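Local coordinates for Thiol:disulfide interchange protein DsbA (PDB 3DVW) that probably acts as a thiol-disulfide oxidoreductase that introduces disulfide bonds into proteins of the periplasm, at residues 64-69 and 153-158; 24-29 and 184-189. All blocks are in the same frame, centred on the assembly; numbering follows the deposited sequence.

Contact 1. Residues 64-69 and 153-158; sequences VVWQKE and DGTPTV
Val-64 and Trp-66 pack against Thr-155 in the cis-proline loop, a hallmark of the thioredoxin fold; the peptide bond between Thr-155 and Pro-156 is cis. The loop lies beside the redox centre, since the Thr-155 side chain also touches Cys-36 and Cys-39, present here as free thiols.

The contact across the segments is van der Waals in kind. Val-64, leaving strand 57-63, meets Thr-155 tip to tip, with its CG1 3.6 Å from Thr-155 CG2. A chi1 of 56° places that methyl anti to the carbonyl carbon of Thr-155, where it also meets the far end of the indole, 3.7 Å from Trp-66 CH2. Threonine suits the spot by offering a methyl to these apolar neighbours. The broad indole continues along the backbone, Trp-66 CZ2 lying 3.7 Å from the carbonyl carbon of Asp-153, while Val-64 CG2 sits over the centre of one ring face.

Hydrogen bonds fix both sides. Trp-66 NE1 donates to Ile-152 O, tying the indole to the approach of the loop. Within the loop, Thr-157 OG1 donates to Gly-154 O at 2.7 Å, reaching it from 47° above the carbonyl plane.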
loop_
_atom_site.group_PDB
_atom_site.type_symbol
_atom_site.label_atom_id
_atom_site.label_comp_id
_atom_site.label_asym_id
_atom_site.label_seq_id
_atom_site.Cartn_x
_atom_site.Cartn_y
_atom_site.Cartn_z
ATOM N N VAL A 64 2.616 2.004 7.115
ATOM C CA VAL A 64 3.704 2.572 7.894
ATOM C C VAL A 64 3.545 2.201 9.363
ATOM O O VAL A 64 2.428 1.976 9.823
ATOM C CB VAL A 64 3.782 4.121 7.780
ATOM C CG1 VAL A 64 4.142 4.519 6.361
ATOM C CG2 VAL A 64 2.455 4.786 8.197
ATOM N N VAL A 65 4.664 2.148 10.084
ATOM C CA VAL A 65 4.662 1.948 11.510
ATOM C C VAL A 65 5.542 3.036 12.139
ATOM O O VAL A 65 6.762 2.971 12.065
ATOM C CB VAL A 65 5.175 0.551 11.922
ATOM C CG1 VAL A 65 5.076 0.404 13.417
ATOM C CG2 VAL A 65 4.394 -0.547 11.240
ATOM N N TRP A 66 4.890 4.056 12.699
ATOM C CA TRP A 66 5.557 5.225 13.251
ATOM C C TRP A 66 5.586 5.252 14.775
ATOM O O TRP A 66 6.180 6.156 15.356
ATOM C CB TRP A 66 4.902 6.490 12.719
ATOM C CG TRP A 66 5.186 6.762 11.290
ATOM C CD1 TRP A 66 6.334 6.479 10.617
ATOM C CD2 TRP A 66 4.322 7.417 10.357
ATOM N NE1 TRP A 66 6.221 6.887 9.314
ATOM C CE2 TRP A 66 5.008 7.499 9.138
ATOM C CE3 TRP A 66 3.031 7.954 10.439
ATOM C CZ2 TRP A 66 4.440 8.080 8.003
ATOM C CZ3 TRP A 66 2.473 8.529 9.319
ATOM C CH2 TRP A 66 3.175 8.610 8.124
ATOM N N GLN A 67 4.908 4.300 15.391
ATOM C CA GLN A 67 4.897 4.137 16.840
ATOM C C GLN A 67 4.402 2.724 17.152
ATOM O O GLN A 67 3.758 2.079 16.311
ATOM C CB GLN A 67 4.000 5.194 17.499
ATOM C CG GLN A 67 2.517 5.098 17.143
ATOM C CD GLN A 67 1.656 6.225 17.691
ATOM O OE1 GLN A 67 2.162 7.203 18.255
ATOM N NE2 GLN A 67 0.345 6.107 17.485
ATOM N N LYS A 68 4.680 2.237 18.361
ATOM C CA LYS A 68 4.357 0.857 18.702
ATOM C C LYS A 68 2.884 0.543 18.551
ATOM O O LYS A 68 2.512 -0.568 18.205
ATOM C CB LYS A 68 4.813 0.512 20.124
ATOM C CG LYS A 68 4.095 1.244 21.240
ATOM C CD LYS A 68 4.613 0.772 22.614
ATOM C CE LYS A 68 3.748 1.272 23.783
ATOM N NZ LYS A 68 4.234 0.713 25.109
ATOM N N GLU A 69 2.033 1.525 18.818
ATOM C CA GLU A 69 0.603 1.314 18.796
ATOM C C GLU A 69 0.109 1.064 17.357
ATOM O O GLU A 69 -0.957 0.483 17.137
ATOM C CB GLU A 69 -0.122 2.520 19.377
ATOM C CG GLU A 69 0.090 2.728 20.882
ATOM C CD GLU A 69 1.355 3.524 21.258
ATOM O OE1 GLU A 69 2.146 3.922 20.376
ATOM O OE2 GLU A 69 1.573 3.761 22.476
ATOM N N ASP A 153 8.409 8.940 5.823
ATOM C CA ASP A 153 7.911 9.931 6.792
ATOM C C ASP A 153 6.635 10.619 6.354
ATOM O O ASP A 153 6.206 11.590 6.983
ATOM C CB ASP A 153 8.994 10.981 7.100
ATOM C CG ASP A 153 9.488 11.722 5.871
ATOM O OD1 ASP A 153 8.937 11.579 4.761
ATOM O OD2 ASP A 153 10.475 12.483 6.014
ATOM N N GLY A 154 6.019 10.136 5.280
ATOM C CA GLY A 154 4.750 10.684 4.816
ATOM C C GLY A 154 3.934 9.639 4.082
ATOM O O GLY A 154 4.477 8.695 3.517
ATOM N N THR A 155 2.622 9.802 4.131
ATOM C CA THR A 155 1.694 8.915 3.435
ATOM C C THR A 155 0.677 9.760 2.694
ATOM O O THR A 155 0.278 10.835 3.206
ATOM C CB THR A 155 0.941 7.995 4.391
ATOM O OG1 THR A 155 0.252 8.778 5.373
ATOM C CG2 THR A 155 1.904 6.993 5.039
ATOM N N PRO A 156 0.237 9.295 1.513
ATOM C CA PRO A 156 0.737 8.122 0.802
ATOM C C PRO A 156 2.085 8.406 0.175
ATOM O O PRO A 156 2.354 9.551 -0.191
ATOM C CB PRO A 156 -0.293 7.918 -0.312
ATOM C CG PRO A 156 -0.825 9.278 -0.562
ATOM C CD PRO A 156 -0.845 9.966 0.760
ATOM N N THR A 157 2.923 7.372 0.094
ATOM C CA THR A 157 4.167 7.408 -0.665
ATOM C C THR A 157 4.101 6.269 -1.668
ATOM O O THR A 157 3.852 5.123 -1.280
ATOM C CB THR A 157 5.397 7.236 0.225
ATOM O OG1 THR A 157 5.528 8.393 1.069
ATOM C CG2 THR A 157 6.666 7.077 -0.601
ATOM N N VAL A 158 4.255 6.584 -2.956
ATOM C CA VAL A 158 4.207 5.571 -4.008
ATOM C C VAL A 158 5.563 5.509 -4.716
ATOM O O VAL A 158 6.069 6.528 -5.189
ATOM C CB VAL A 158 3.082 5.847 -5.023
ATOM C CG1 VAL A 158 3.115 4.801 -6.154
ATOM C CG2 VAL A 158 1.752 5.823 -4.315
#

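Contact 2. Residues 24-29 and 184-189; sequences GKVEVL and KVREEQ
The backbone oxygen of Lys-25 accepts a hydrogen bond from Gln-20 NE2, and the end of Gln-189 lies close by, its CD 3.8 Å from Lys-25 O. The long Gln-189 side chain, extended beyond CG, spans from the helix to the loop just before strand 26-32.

One residue on, the buried Val-26 makes the apolar part of the contact with both its methyls. Its CG1 slides past Val-185, 4.0 Å from Val-185 CG1, while its CG2 lies 3.8 Å from Arg-186 CB. A beta-branched valine suits a strand and presents two methyls to the helix at once. The Arg-186 side chain crosses Val-26 at about a right angle and then bends at chi3 (-67°); its NE forms a salt bridge with Asp-56, whose backbone is hydrogen-bonded to Val-26. Arginine thus serves twice, with an aliphatic stem against Val-26 and a guanidinium group at Asp-56.

Away from the strand, Lys-184 NZ and Glu-188 OE2 form a salt bridge of 3.5 Å one helical turn apart, and Tyr-164 OH is hydrogen-bonded to the same carboxylate oxygen. A C-terminal helix laid on the central sheet in this way is a standard element of the thioredoxin fold.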
loop_
_atom_site.group_PDB
_atom_site.type_symbol
_atom_site.label_atom_id
_atom_site.label_comp_id
_atom_site.label_asym_id
_atom_site.label_seq_id
_atom_site.Cartn_x
_atom_site.Cartn_y
_atom_site.Cartn_z
ATOM N N GLY A 24 11.951 -9.439 -11.899
ATOM C CA GLY A 24 11.554 -9.445 -13.305
ATOM C C GLY A 24 10.185 -8.844 -13.604
ATOM O O GLY A 24 9.722 -8.896 -14.747
ATOM N N LYS A 25 9.529 -8.297 -12.575
ATOM C CA LYS A 25 8.249 -7.606 -12.730
ATOM C C LYS A 25 8.453 -6.134 -12.400
ATOM O O LYS A 25 9.554 -5.728 -12.018
ATOM C CB LYS A 25 7.196 -8.212 -11.814
ATOM C CG LYS A 25 6.621 -9.535 -12.319
ATOM C CD LYS A 25 5.567 -10.055 -11.368
ATOM C CE LYS A 25 4.638 -11.053 -12.016
ATOM N NZ LYS A 25 3.448 -11.295 -11.152
ATOM N N VAL A 26 7.399 -5.348 -12.609
ATOM C CA VAL A 26 7.397 -3.927 -12.296
ATOM C C VAL A 26 6.490 -3.696 -11.089
ATOM O O VAL A 26 5.272 -3.847 -11.174
ATOM C CB VAL A 26 6.887 -3.089 -13.477
ATOM C CG1 VAL A 26 6.933 -1.618 -13.114
ATOM C CG2 VAL A 26 7.699 -3.382 -14.728
ATOM N N GLU A 27 7.102 -3.381 -9.955
ATOM C CA GLU A 27 6.358 -3.172 -8.731
ATOM C C GLU A 27 5.906 -1.734 -8.584
ATOM O O GLU A 27 6.671 -0.819 -8.815
ATOM C CB GLU A 27 7.241 -3.506 -7.534
ATOM C CG GLU A 27 6.547 -3.453 -6.174
ATOM C CD GLU A 27 7.451 -3.927 -5.056
ATOM O OE1 GLU A 27 7.605 -5.162 -4.888
ATOM O OE2 GLU A 27 8.025 -3.065 -4.370
ATOM N N VAL A 28 4.665 -1.567 -8.154
ATOM C CA VAL A 28 4.159 -0.285 -7.704
ATOM C C VAL A 28 3.858 -0.456 -6.222
ATOM O O VAL A 28 2.993 -1.246 -5.851
ATOM C CB VAL A 28 2.879 0.106 -8.469
ATOM C CG1 VAL A 28 2.328 1.425 -7.940
ATOM C CG2 VAL A 28 3.127 0.162 -9.990
ATOM N N LEU A 29 4.602 0.256 -5.390
ATOM C CA LEU A 29 4.587 0.078 -3.952
ATOM C C LEU A 29 3.950 1.318 -3.334
ATOM O O LEU A 29 4.431 2.417 -3.550
ATOM C CB LEU A 29 6.039 -0.089 -3.469
ATOM C CG LEU A 29 6.344 0.092 -1.982
ATOM C CD1 LEU A 29 5.436 -0.687 -1.066
ATOM C CD2 LEU A 29 7.797 -0.262 -1.709
ATOM N N LYS A 184 9.374 2.983 -18.031
ATOM C CA LYS A 184 10.790 3.251 -17.785
ATOM C C LYS A 184 11.455 2.064 -17.088
ATOM O O LYS A 184 12.479 1.555 -17.555
ATOM C CB LYS A 184 10.964 4.536 -16.957
ATOM C CG LYS A 184 12.412 4.990 -16.716
ATOM C CD LYS A 184 12.463 6.260 -15.900
ATOM C CE LYS A 184 13.890 6.732 -15.660
ATOM N NZ LYS A 184 14.629 6.872 -16.951
ATOM N N VAL A 185 10.864 1.606 -15.991
ATOM C CA VAL A 185 11.386 0.440 -15.266
ATOM C C VAL A 185 11.395 -0.827 -16.121
ATOM O O VAL A 185 12.403 -1.520 -16.164
ATOM C CB VAL A 185 10.569 0.154 -13.982
ATOM C CG1 VAL A 185 10.943 -1.217 -13.376
ATOM C CG2 VAL A 185 10.786 1.254 -12.974
ATOM N N ARG A 186 10.275 -1.132 -16.783
ATOM C CA ARG A 186 10.167 -2.380 -17.552
ATOM C C ARG A 186 11.306 -2.490 -18.550
ATOM O O ARG A 186 11.916 -3.555 -18.691
ATOM C CB ARG A 186 8.818 -2.477 -18.276
ATOM C CG ARG A 186 8.603 -3.803 -19.021
ATOM C CD ARG A 186 7.287 -3.813 -19.806
ATOM N NE ARG A 186 6.099 -3.785 -18.946
ATOM C CZ ARG A 186 5.428 -2.688 -18.593
ATOM N NH1 ARG A 186 5.791 -1.485 -19.024
ATOM N NH2 ARG A 186 4.364 -2.802 -17.800
ATOM N N GLU A 187 11.605 -1.384 -19.220
ATOM C CA GLU A 187 12.605 -1.375 -20.277
ATOM C C GLU A 187 14.039 -1.209 -19.770
ATOM O O GLU A 187 14.966 -1.713 -20.407
ATOM C CB GLU A 187 12.254 -0.302 -21.307
ATOM C CG GLU A 187 10.835 -0.468 -21.913
ATOM C CD GLU A 187 10.577 -1.850 -22.520
ATOM O OE1 GLU A 187 11.548 -2.527 -22.927
ATOM O OE2 GLU A 187 9.394 -2.262 -22.591
ATOM N N GLU A 188 14.233 -0.510 -18.650
ATOM C CA GLU A 188 15.545 -0.479 -17.977
ATOM C C GLU A 188 15.951 -1.892 -17.582
ATOM O O GLU A 188 17.092 -2.305 -17.778
ATOM C CB GLU A 188 15.496 0.375 -16.699
ATOM C CG GLU A 188 15.864 1.832 -16.861
ATOM C CD GLU A 188 15.621 2.649 -15.594
ATOM O OE1 GLU A 188 15.116 2.099 -14.589
ATOM O OE2 GLU A 188 15.925 3.857 -15.610
ATOM N N GLN A 189 14.998 -2.611 -17.003
ATOM C CA GLN A 189 15.218 -3.952 -16.472
ATOM C C GLN A 189 15.514 -4.947 -17.590
ATOM O O GLN A 189 16.423 -5.775 -17.457
ATOM C CB GLN A 189 14.009 -4.406 -15.626
ATOM C CG GLN A 189 13.913 -3.711 -14.249
ATOM C CD GLN A 189 12.771 -4.234 -13.366
ATOM O OE1 GLN A 189 11.876 -4.950 -13.826
ATOM N NE2 GLN A 189 12.797 -3.855 -12.086
#

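Overall arrangement
The central sheet unites the two contacts, whose centres are about 24 Å apart. Strands 157-160 and 26-32 are antiparallel neighbours in it, and Val-158 CG1 packs 3.9 Å from Val-28 CG1 between them. Contact 1 is the more superficial by exposure, although its centre lies about 11 Å from the centre of the chain, against about 17 Å for contact 2; it joins loop to loop beside the active site by van der Waals contact. Contact 2, partly buried, sets helix 171-191 on a strand and combines a valine pair with a salt bridge from Arg-186 at its side. Along the chain, contact 1 is nested within contact 2 and brackets a largely helical stretch without strands, which includes the helical insertion of DsbA proteins.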